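Local coordinates for protein peptide chain release factor subunit 1 (Aeropyrum pernix, PDB 3AGK) that probably directs translation termination in response to the stop codons UAA, UAG and UGA, as an archaeal member of the eukaryotic release factor 1 family, at residues I147-R150 against D151-T154; D196-F199 against K200-G203; V255-Q258 against G259-L263; D281-N284 against A285-F289. All blocks are in the same frame, centred on the assembly; numbering follows the deposited sequence.

Contact 1: residues I147-R150 against D151-T154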
loop_
_atom_site.group_PDB
_atom_site.type_symbol
_atom_site.label_atom_id
_atom_site.label_comp_id
_atom_site.label_asym_id
_atom_site.label_seq_id
_atom_site.Cartn_x
_atom_site.Cartn_y
_atom_site.Cartn_z
ATOM N N ILE A 147 15.062 2.375 -11.530
ATOM C CA ILE A 147 15.688 3.304 -12.471
ATOM C C ILE A 147 17.195 3.290 -12.229
ATOM O O ILE A 147 17.650 3.516 -11.105
ATOM C CB ILE A 147 15.148 4.745 -12.307
ATOM C CG1 ILE A 147 13.618 4.762 -12.419
ATOM C CG2 ILE A 147 15.757 5.674 -13.354
ATOM C CD1 ILE A 147 13.031 6.092 -12.053
ATOM N N VAL A 148 17.961 2.992 -13.270
ATOM C CA VAL A 148 19.394 2.805 -13.104
ATOM C C VAL A 148 20.183 3.744 -13.988
ATOM O O VAL A 148 19.893 3.888 -15.180
ATOM C CB VAL A 148 19.871 1.387 -13.488
ATOM C CG1 VAL A 148 21.288 1.170 -12.940
ATOM C CG2 VAL A 148 18.933 0.328 -12.971
ATOM N N GLU A 149 21.188 4.362 -13.389
ATOM C CA GLU A 149 22.218 5.074 -14.115
ATOM C C GLU A 149 23.541 4.586 -13.555
ATOM O O GLU A 149 23.587 4.002 -12.471
ATOM C CB GLU A 149 22.113 6.578 -13.879
ATOM C CG GLU A 149 21.076 7.262 -14.722
ATOM C CD GLU A 149 21.084 8.766 -14.535
ATOM O OE1 GLU A 149 21.922 9.442 -15.175
ATOM O OE2 GLU A 149 20.248 9.270 -13.756
ATOM N N ARG A 150 24.615 4.837 -14.287
ATOM C CA ARG A 150 25.954 4.420 -13.864
ATOM C C ARG A 150 26.274 4.879 -12.443
ATOM O O ARG A 150 26.979 4.186 -11.704
ATOM C CB ARG A 150 26.997 5.001 -14.814
ATOM C CG ARG A 150 27.254 6.481 -14.564
ATOM C CD ARG A 150 27.818 7.189 -15.783
ATOM N NE ARG A 150 29.211 6.837 -16.032
ATOM C CZ ARG A 150 30.205 7.721 -16.115
ATOM N NH1 ARG A 150 29.966 9.017 -15.971
ATOM N NH2 ARG A 150 31.438 7.303 -16.343
ATOM N N ASP A 151 25.768 6.047 -12.056
ATOM C CA ASP A 151 26.141 6.624 -10.761
ATOM C C ASP A 151 24.946 7.086 -9.922
ATOM O O ASP A 151 25.109 7.881 -8.984
ATOM C CB ASP A 151 27.091 7.806 -10.975
ATOM C CG ASP A 151 26.388 8.988 -11.600
ATOM O OD1 ASP A 151 25.273 8.790 -12.124
ATOM O OD2 ASP A 151 26.932 10.102 -11.569
ATOM N N GLN A 152 23.749 6.595 -10.246
ATOM C CA GLN A 152 22.539 7.020 -9.539
ATOM C C GLN A 152 21.356 6.087 -9.826
ATOM O O GLN A 152 21.229 5.558 -10.925
ATOM C CB GLN A 152 22.196 8.441 -9.960
ATOM C CG GLN A 152 21.092 9.106 -9.188
ATOM C CD GLN A 152 20.809 10.501 -9.723
ATOM O OE1 GLN A 152 19.933 11.199 -9.226
ATOM N NE2 GLN A 152 21.547 10.905 -10.752
ATOM N N ALA A 153 20.496 5.885 -8.834
ATOM C CA ALA A 153 19.399 4.939 -8.976
ATOM C C ALA A 153 18.188 5.318 -8.128
ATOM O O ALA A 153 18.322 6.002 -7.127
ATOM C CB ALA A 153 19.860 3.533 -8.633
ATOM N N THR A 154 17.006 4.873 -8.556
ATOM C CA THR A 154 15.774 5.025 -7.790
ATOM C C THR A 154 15.060 3.676 -7.725
ATOM O O THR A 154 14.898 2.995 -8.747
ATOM C CB THR A 154 14.820 6.065 -8.448
ATOM O OG1 THR A 154 15.473 7.338 -8.525
ATOM C CG2 THR A 154 13.491 6.208 -7.657
#
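Ile147 and Thr154 form a hydrogen-bonded pair in an antiparallel hairpin whose strands run 4.8 Å apart, and the chain reverses through a type I turn from Glu149 to Gln152 with Arg150 and Asp151 at its corners. Thr154 O receives Ile147 N at 2.9 Å, and Ile147 O takes Thr154 N in return on a lone pair. Nearer the turn, Glu149 N reaches Gln152 O at 2.7 Å, though bent to 138° at the hydrogen, and the return bond is weak. Ile147 and Thr154 point the same way, CD1 of the isoleucine lying 4.0 Å from CB of the threonine. Glu149 and Gln152 share that face side by side, but the polar end of Glu149 is held by Gln258 NE2 on OE2. At the corners, Asp151 has CG wedged between its own backbone N and carbonyl carbon (chi1 70°), which lays the carboxylate 4.0 Å from CG of Arg150, measured from Asp151 CG. A glycine here would probably uncover that methylene and set the corner free to flex. Asp151 OD1 also stands 4.6 Å from Glu149 OE1, a proximity that may raise the pKa of either acid. On the other face Val148 and Ala153 meet helix 188-215, whereas Ile147 and Thr154 touch Leu263 of helix 259-269; strands 162-170 and 219-226 continue the sheet beyond the hairpin.

Contact 2: residues D196-F199 against K200-G203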
loop_
_atom_site.group_PDB
_atom_site.type_symbol
_atom_site.label_atom_id
_atom_site.label_comp_id
_atom_site.label_asym_id
_atom_site.label_seq_id
_atom_site.Cartn_x
_atom_site.Cartn_y
_atom_site.Cartn_z
ATOM N N ASP A 196 30.533 -1.102 -11.344
ATOM C CA ASP A 196 30.253 -2.437 -10.851
ATOM C C ASP A 196 29.848 -2.429 -9.373
ATOM O O ASP A 196 28.849 -3.037 -8.989
ATOM C CB ASP A 196 31.463 -3.345 -11.055
ATOM C CG ASP A 196 31.196 -4.760 -10.601
ATOM O OD1 ASP A 196 31.753 -5.157 -9.562
ATOM O OD2 ASP A 196 30.408 -5.470 -11.264
ATOM N N GLU A 197 30.623 -1.741 -8.546
ATOM C CA GLU A 197 30.318 -1.653 -7.118
ATOM C C GLU A 197 28.969 -0.970 -6.876
ATOM O O GLU A 197 28.170 -1.417 -6.059
ATOM C CB GLU A 197 31.416 -0.884 -6.379
ATOM C CG GLU A 197 31.946 -1.603 -5.154
ATOM C CD GLU A 197 32.703 -2.872 -5.512
ATOM O OE1 GLU A 197 32.347 -3.951 -4.980
ATOM O OE2 GLU A 197 33.649 -2.787 -6.329
ATOM N N PHE A 198 28.725 0.131 -7.574
ATOM C CA PHE A 198 27.433 0.798 -7.466
ATOM C C PHE A 198 26.258 -0.137 -7.878
ATOM O O PHE A 198 25.220 -0.186 -7.206
ATOM C CB PHE A 198 27.413 2.128 -8.247
ATOM C CG PHE A 198 26.102 2.863 -8.134
ATOM C CD1 PHE A 198 25.721 3.446 -6.925
ATOM C CD2 PHE A 198 25.223 2.934 -9.228
ATOM C CE1 PHE A 198 24.509 4.101 -6.809
ATOM C CE2 PHE A 198 24.000 3.593 -9.132
ATOM C CZ PHE A 198 23.635 4.174 -7.919
ATOM N N PHE A 199 26.433 -0.897 -8.957
ATOM C CA PHE A 199 25.375 -1.800 -9.419
ATOM C C PHE A 199 25.081 -2.891 -8.414
ATOM O O PHE A 199 23.943 -3.346 -8.315
ATOM C CB PHE A 199 25.717 -2.420 -10.775
ATOM C CG PHE A 199 25.523 -1.484 -11.929
ATOM C CD1 PHE A 199 24.920 -0.232 -11.735
ATOM C CD2 PHE A 199 25.939 -1.840 -13.202
ATOM C CE1 PHE A 199 24.744 0.644 -12.796
ATOM C CE2 PHE A 199 25.766 -0.965 -14.276
ATOM C CZ PHE A 199 25.155 0.284 -14.070
ATOM N N LYS A 200 26.103 -3.316 -7.673
ATOM C CA LYS A 200 25.906 -4.300 -6.616
ATOM C C LYS A 200 25.133 -3.705 -5.451
ATOM O O LYS A 200 24.277 -4.366 -4.880
ATOM C CB LYS A 200 27.244 -4.882 -6.121
ATOM C CG LYS A 200 27.799 -5.995 -7.015
ATOM C CD LYS A 200 29.303 -6.252 -6.774
ATOM C CE LYS A 200 29.845 -7.234 -7.813
ATOM N NZ LYS A 200 31.301 -7.523 -7.673
ATOM N N LYS A 201 25.464 -2.470 -5.086
ATOM C CA LYS A 201 24.699 -1.742 -4.080
ATOM C C LYS A 201 23.214 -1.616 -4.511
ATOM O O LYS A 201 22.314 -1.936 -3.748
ATOM C CB LYS A 201 25.315 -0.361 -3.853
ATOM C CG LYS A 201 24.835 0.367 -2.601
ATOM C CD LYS A 201 25.369 1.808 -2.554
ATOM C CE LYS A 201 26.778 1.911 -3.155
ATOM N NZ LYS A 201 27.218 3.326 -3.432
ATOM N N VAL A 202 22.973 -1.159 -5.739
ATOM C CA VAL A 202 21.613 -1.045 -6.266
ATOM C C VAL A 202 20.923 -2.403 -6.254
ATOM O O VAL A 202 19.785 -2.529 -5.788
ATOM C CB VAL A 202 21.618 -0.467 -7.692
ATOM C CG1 VAL A 202 20.162 -0.332 -8.269
ATOM C CG2 VAL A 202 22.336 0.878 -7.691
ATOM N N GLY A 203 21.624 -3.419 -6.752
ATOM C CA GLY A 203 21.109 -4.779 -6.760
ATOM C C GLY A 203 20.706 -5.279 -5.389
ATOM O O GLY A 203 19.603 -5.807 -5.208
#
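Lys200 bonds to Asp196 one helical turn back at two levels: its backbone N reaches Asp196 O, and its NZ forms a salt bridge with Asp196 OD1 at 3.1 Å. The lysine chain stays extended beyond CG and crosses the carboxylate obliquely, bringing NZ to the syn lone pair of OD1 while CE passes 3.3 Å from the same Asp196 OD1. Asp196 OD2 is hydrogen-bonded to Tyr239 OH, and the acid therefore joins this helix to the segment beyond helix 230-236. With an alanine here, Lys200 NZ would probably lose its salt-bridge partner and Tyr239 OH the carboxylate it bonds to. Lys201, whose N bonds to Glu197 O, turns its chain at chi3 (-35°) and brings NZ to the edge of the Phe198 ring, in the ring plane and 3.8 Å from CD1 of Phe198. Val202 approaches the same ring differently: its CG2 sits over one face, 3.7 Å from the centroid of Phe198 and 20° off the normal, a CH-pi contact. Its backbone N meets Phe198 O at 2.9 Å. Gly203 N closes the series on Phe199 O at 2.8 Å. The charged flank and the buried Phe198, Phe199 and Val202, which pack on strands 142-149, 152-159 and 162-170, make this an amphipathic helix laid on a mixed sheet, the long helix that follows the GGQ-bearing loop in this release factor family.

Contact 3: residues V255-Q258 against G259-L263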
loop_
_atom_site.group_PDB
_atom_site.type_symbol
_atom_site.label_atom_id
_atom_site.label_comp_id
_atom_site.label_asym_id
_atom_site.label_seq_id
_atom_site.Cartn_x
_atom_site.Cartn_y
_atom_site.Cartn_z
ATOM N N VAL A 255 14.015 6.222 -19.933
ATOM C CA VAL A 255 13.466 7.257 -19.091
ATOM C C VAL A 255 14.607 8.216 -18.796
ATOM O O VAL A 255 15.752 7.798 -18.660
ATOM C CB VAL A 255 12.928 6.601 -17.813
ATOM C CG1 VAL A 255 13.184 7.429 -16.611
ATOM C CG2 VAL A 255 11.456 6.255 -17.978
ATOM N N ALA A 256 14.293 9.499 -18.703
ATOM C CA ALA A 256 15.296 10.535 -18.562
ATOM C C ALA A 256 15.583 10.930 -17.117
ATOM O O ALA A 256 16.667 11.424 -16.811
ATOM C CB ALA A 256 14.889 11.778 -19.373
ATOM N N TYR A 257 14.620 10.723 -16.230
ATOM C CA TYR A 257 14.734 11.263 -14.876
ATOM C C TYR A 257 14.795 10.199 -13.792
ATOM O O TYR A 257 14.560 9.018 -14.049
ATOM C CB TYR A 257 13.580 12.226 -14.589
ATOM C CG TYR A 257 13.561 13.435 -15.489
ATOM C CD1 TYR A 257 12.714 13.493 -16.589
ATOM C CD2 TYR A 257 14.411 14.513 -15.251
ATOM C CE1 TYR A 257 12.702 14.600 -17.425
ATOM C CE2 TYR A 257 14.403 15.625 -16.077
ATOM C CZ TYR A 257 13.547 15.665 -17.161
ATOM O OH TYR A 257 13.549 16.769 -17.985
ATOM N N GLN A 258 15.129 10.637 -12.580
ATOM C CA GLN A 258 15.176 9.793 -11.398
ATOM C C GLN A 258 14.094 10.284 -10.458
ATOM O O GLN A 258 13.307 11.149 -10.830
ATOM C CB GLN A 258 16.559 9.897 -10.725
ATOM C CG GLN A 258 17.689 9.278 -11.535
ATOM C CD GLN A 258 17.910 7.806 -11.226
ATOM O OE1 GLN A 258 17.325 7.267 -10.289
ATOM N NE2 GLN A 258 18.772 7.154 -12.005
ATOM N N GLY A 259 14.037 9.735 -9.248
ATOM C CA GLY A 259 13.027 10.147 -8.289
ATOM C C GLY A 259 11.600 9.845 -8.735
ATOM O O GLY A 259 11.375 9.092 -9.689
ATOM N N LEU A 260 10.636 10.422 -8.027
ATOM C CA LEU A 260 9.221 10.248 -8.334
ATOM C C LEU A 260 8.940 10.483 -9.811
ATOM O O LEU A 260 8.194 9.728 -10.448
ATOM C CB LEU A 260 8.386 11.220 -7.508
ATOM C CG LEU A 260 7.257 10.616 -6.682
ATOM C CD1 LEU A 260 6.603 9.465 -7.437
ATOM C CD2 LEU A 260 7.775 10.153 -5.333
ATOM N N GLN A 261 9.528 11.543 -10.351
ATOM C CA GLN A 261 9.340 11.897 -11.759
ATOM C C GLN A 261 9.763 10.791 -12.730
ATOM O O GLN A 261 9.055 10.504 -13.686
ATOM C CB GLN A 261 10.096 13.187 -12.077
ATOM C CG GLN A 261 9.917 13.713 -13.486
ATOM C CD GLN A 261 10.756 14.957 -13.737
ATOM O OE1 GLN A 261 11.619 15.317 -12.930
ATOM N NE2 GLN A 261 10.511 15.615 -14.862
ATOM N N GLY A 262 10.923 10.175 -12.501
ATOM C CA GLY A 262 11.366 9.099 -13.377
ATOM C C GLY A 262 10.501 7.853 -13.230
ATOM O O GLY A 262 10.284 7.127 -14.199
ATOM N N LEU A 263 10.039 7.594 -12.007
ATOM C CA LEU A 263 9.172 6.456 -11.709
ATOM C C LEU A 263 7.866 6.554 -12.492
ATOM O O LEU A 263 7.397 5.568 -13.089
ATOM C CB LEU A 263 8.852 6.413 -10.215
ATOM C CG LEU A 263 9.939 5.943 -9.252
ATOM C CD1 LEU A 263 9.419 5.965 -7.819
ATOM C CD2 LEU A 263 10.404 4.536 -9.643
#
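Gly262 N donates to Gln258 O at 3.1 Å, the bond that ties the incoming loop to the first turn of helix 259-269. It comes from well above the carbonyl plane, 63° out of it, and so uses no lone pair directly. Gly262 is pressed against the loop: its CA makes a CH...O contact of 3.3 Å with Tyr257 O, and a CB on it would fall about 2.0 Å from that same oxygen, which accounts for a glycine at this point. Val255 CG1 comes up to Gly262 O from the loop side. Gly259, with its positive phi, lets the chain swing from the loop, which follows the short edge strand 253-254, into the helix that packs on the mixed sheet of eRF1 domain 2. At this bend Gly259 N and Gln258 OE1 both hydrogen-bond to Thr154 OG1 of the hairpin. Towards solvent, Gln261 stacks its amide on the Tyr257 ring with the planes only 10° apart. Gln261 NE2 rides over the ring centre, 3.4 Å above its plane and 3.5 Å from Tyr257 CD1. The glutamine gets there by extending fully beyond CG, itself opposite the backbone N (chi1 -177°), while its OE1 lies nearer CD2 of the ring.

Contact 4: residues D281-N284 against A285-F289; sequences DAVN and AMEEF
Val283 and Glu287 lie side by side on one flank of helix 277-294, pointing the same way, and the methyl CG1 of Val283 comes 3.5 Å from OE1 of Glu287. The glutamate is extended beyond CG, which stands opposite its own carbonyl carbon (chi1 -66°); its stem is thereby laid along the turn behind it, with Glu287 CG 3.5 Å from Val283 O. That carbonyl is also taken by the backbone N of Glu287 at 3.0 Å, nearly in line with the C=O bond. The same i to i+4 pattern runs from Asp281 O to Ala285 N, from Ala282 O to Met286 N and from Asn284 O to Glu288 N. Ala285 turns its methyl against the preceding turn, CB lying 3.3 Å from Asp281 O, and Glu288 CB sits similarly at 3.4 Å from Asn284 O. Regular alpha-helical geometry thus carries the whole segment, and its buried side belongs to the alpha/beta fold of eRF1 domain 3, where the helix covers the mixed sheet. Ala282 and Ala285 touch Ile343 of strand 341-345. Met286 bends at chi2 and leads away from the earlier turn, to Val345 and to Phe355 of helix 352-359. Phe289 meets the Phe359 ring edge-to-face. On the other flanks Val283 and Asn284 lean on Met268 of helix 259-269, while the ends of two acids are fixed outside this segment: Glu288 OE2 in a salt bridge with Lys317 NZ, and Asp281 OD1 in a hydrogen bond from Gln277 NE2.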
loop_
_atom_site.group_PDB
_atom_site.type_symbol
_atom_site.label_atom_id
_atom_site.label_comp_id
_atom_site.label_asym_id
_atom_site.label_seq_id
_atom_site.Cartn_x
_atom_site.Cartn_y
_atom_site.Cartn_z
ATOM N N ASP A 281 -4.417 4.968 -16.268
ATOM C CA ASP A 281 -5.775 5.499 -16.416
ATOM C C ASP A 281 -5.964 6.773 -15.609
ATOM O O ASP A 281 -6.510 7.759 -16.107
ATOM C CB ASP A 281 -6.811 4.454 -16.016
ATOM C CG ASP A 281 -6.911 3.316 -17.023
ATOM O OD1 ASP A 281 -6.430 3.466 -18.180
ATOM O OD2 ASP A 281 -7.470 2.265 -16.648
ATOM N N ALA A 282 -5.476 6.764 -14.369
ATOM C CA ALA A 282 -5.617 7.923 -13.503
ATOM C C ALA A 282 -4.845 9.106 -14.084
ATOM O O ALA A 282 -5.368 10.211 -14.167
ATOM C CB ALA A 282 -5.146 7.603 -12.085
ATOM N N VAL A 283 -3.606 8.861 -14.505
ATOM C CA VAL A 283 -2.784 9.902 -15.107
ATOM C C VAL A 283 -3.393 10.415 -16.416
ATOM O O VAL A 283 -3.516 11.625 -16.628
ATOM C CB VAL A 283 -1.327 9.413 -15.371
ATOM C CG1 VAL A 283 -0.595 10.386 -16.270
ATOM C CG2 VAL A 283 -0.557 9.230 -14.053
ATOM N N ASN A 284 -3.767 9.504 -17.310
ATOM C CA ASN A 284 -4.386 9.941 -18.560
ATOM C C ASN A 284 -5.662 10.750 -18.337
ATOM O O ASN A 284 -5.919 11.718 -19.054
ATOM C CB ASN A 284 -4.651 8.761 -19.478
ATOM C CG ASN A 284 -3.382 8.148 -19.989
ATOM O OD1 ASN A 284 -2.343 8.815 -20.055
ATOM N ND2 ASN A 284 -3.443 6.875 -20.340
ATOM N N ALA A 285 -6.445 10.376 -17.329
ATOM C CA ALA A 285 -7.681 11.092 -17.050
ATOM C C ALA A 285 -7.362 12.521 -16.618
ATOM O O ALA A 285 -7.958 13.477 -17.123
ATOM C CB ALA A 285 -8.509 10.367 -15.996
ATOM N N MET A 286 -6.414 12.664 -15.695
ATOM C CA MET A 286 -5.980 13.988 -15.232
ATOM C C MET A 286 -5.498 14.890 -16.371
ATOM O O MET A 286 -5.841 16.068 -16.436
ATOM C CB MET A 286 -4.871 13.856 -14.200
ATOM C CG MET A 286 -5.332 14.092 -12.794
ATOM S SD MET A 286 -5.919 15.768 -12.458
ATOM C CE MET A 286 -6.922 15.356 -11.052
ATOM N N GLU A 287 -4.691 14.328 -17.261
ATOM C CA GLU A 287 -4.208 15.071 -18.419
ATOM C C GLU A 287 -5.321 15.448 -19.394
ATOM O O GLU A 287 -5.366 16.578 -19.880
ATOM C CB GLU A 287 -3.102 14.295 -19.133
ATOM C CG GLU A 287 -1.841 14.155 -18.303
ATOM C CD GLU A 287 -0.791 13.297 -18.987
ATOM O OE1 GLU A 287 0.287 13.084 -18.384
ATOM O OE2 GLU A 287 -1.049 12.833 -20.124
ATOM N N GLU A 288 -6.213 14.510 -19.692
ATOM C CA GLU A 288 -7.350 14.827 -20.547
ATOM C C GLU A 288 -8.171 15.979 -19.945
ATOM O O GLU A 288 -8.536 16.924 -20.639
ATOM C CB GLU A 288 -8.235 13.600 -20.756
ATOM C CG GLU A 288 -9.480 13.868 -21.585
ATOM C CD GLU A 288 -10.324 12.619 -21.813
ATOM O OE1 GLU A 288 -9.998 11.557 -21.242
ATOM O OE2 GLU A 288 -11.321 12.702 -22.560
ATOM N N PHE A 289 -8.443 15.888 -18.646
ATOM C CA PHE A 289 -9.163 16.927 -17.930
ATOM C C PHE A 289 -8.458 18.277 -18.113
ATOM O O PHE A 289 -9.099 19.283 -18.402
ATOM C CB PHE A 289 -9.308 16.535 -16.443
ATOM C CG PHE A 289 -9.839 17.639 -15.552
ATOM C CD1 PHE A 289 -11.151 18.071 -15.653
ATOM C CD2 PHE A 289 -9.023 18.227 -14.595
ATOM C CE1 PHE A 289 -11.640 19.080 -14.834
ATOM C CE2 PHE A 289 -9.502 19.227 -13.768
ATOM C CZ PHE A 289 -10.819 19.654 -13.882
#

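Contact 1 is a hairpin of the mixed sheet of eRF1 domain 2, with contact 2 against one face of it and contact 3 against the other. The Glu149 and Arg150 carbonyls of the hairpin pack on the Phe198 ring of contact 2, while its other face holds contact 3 by polar bonds. Contacts 2 and 3 do not touch, their nearest atoms being about 7 Å apart. Contact 4 lies in the next domain, its centre about 19 Å from that of contact 3, on the helix following helix 259-269. All four are partly buried. Charge pairing marks the exposed flank of contact 2, amide-ring stacking the surface of contact 3, and apolar burial the sheet-facing sides of contacts 2 and 4.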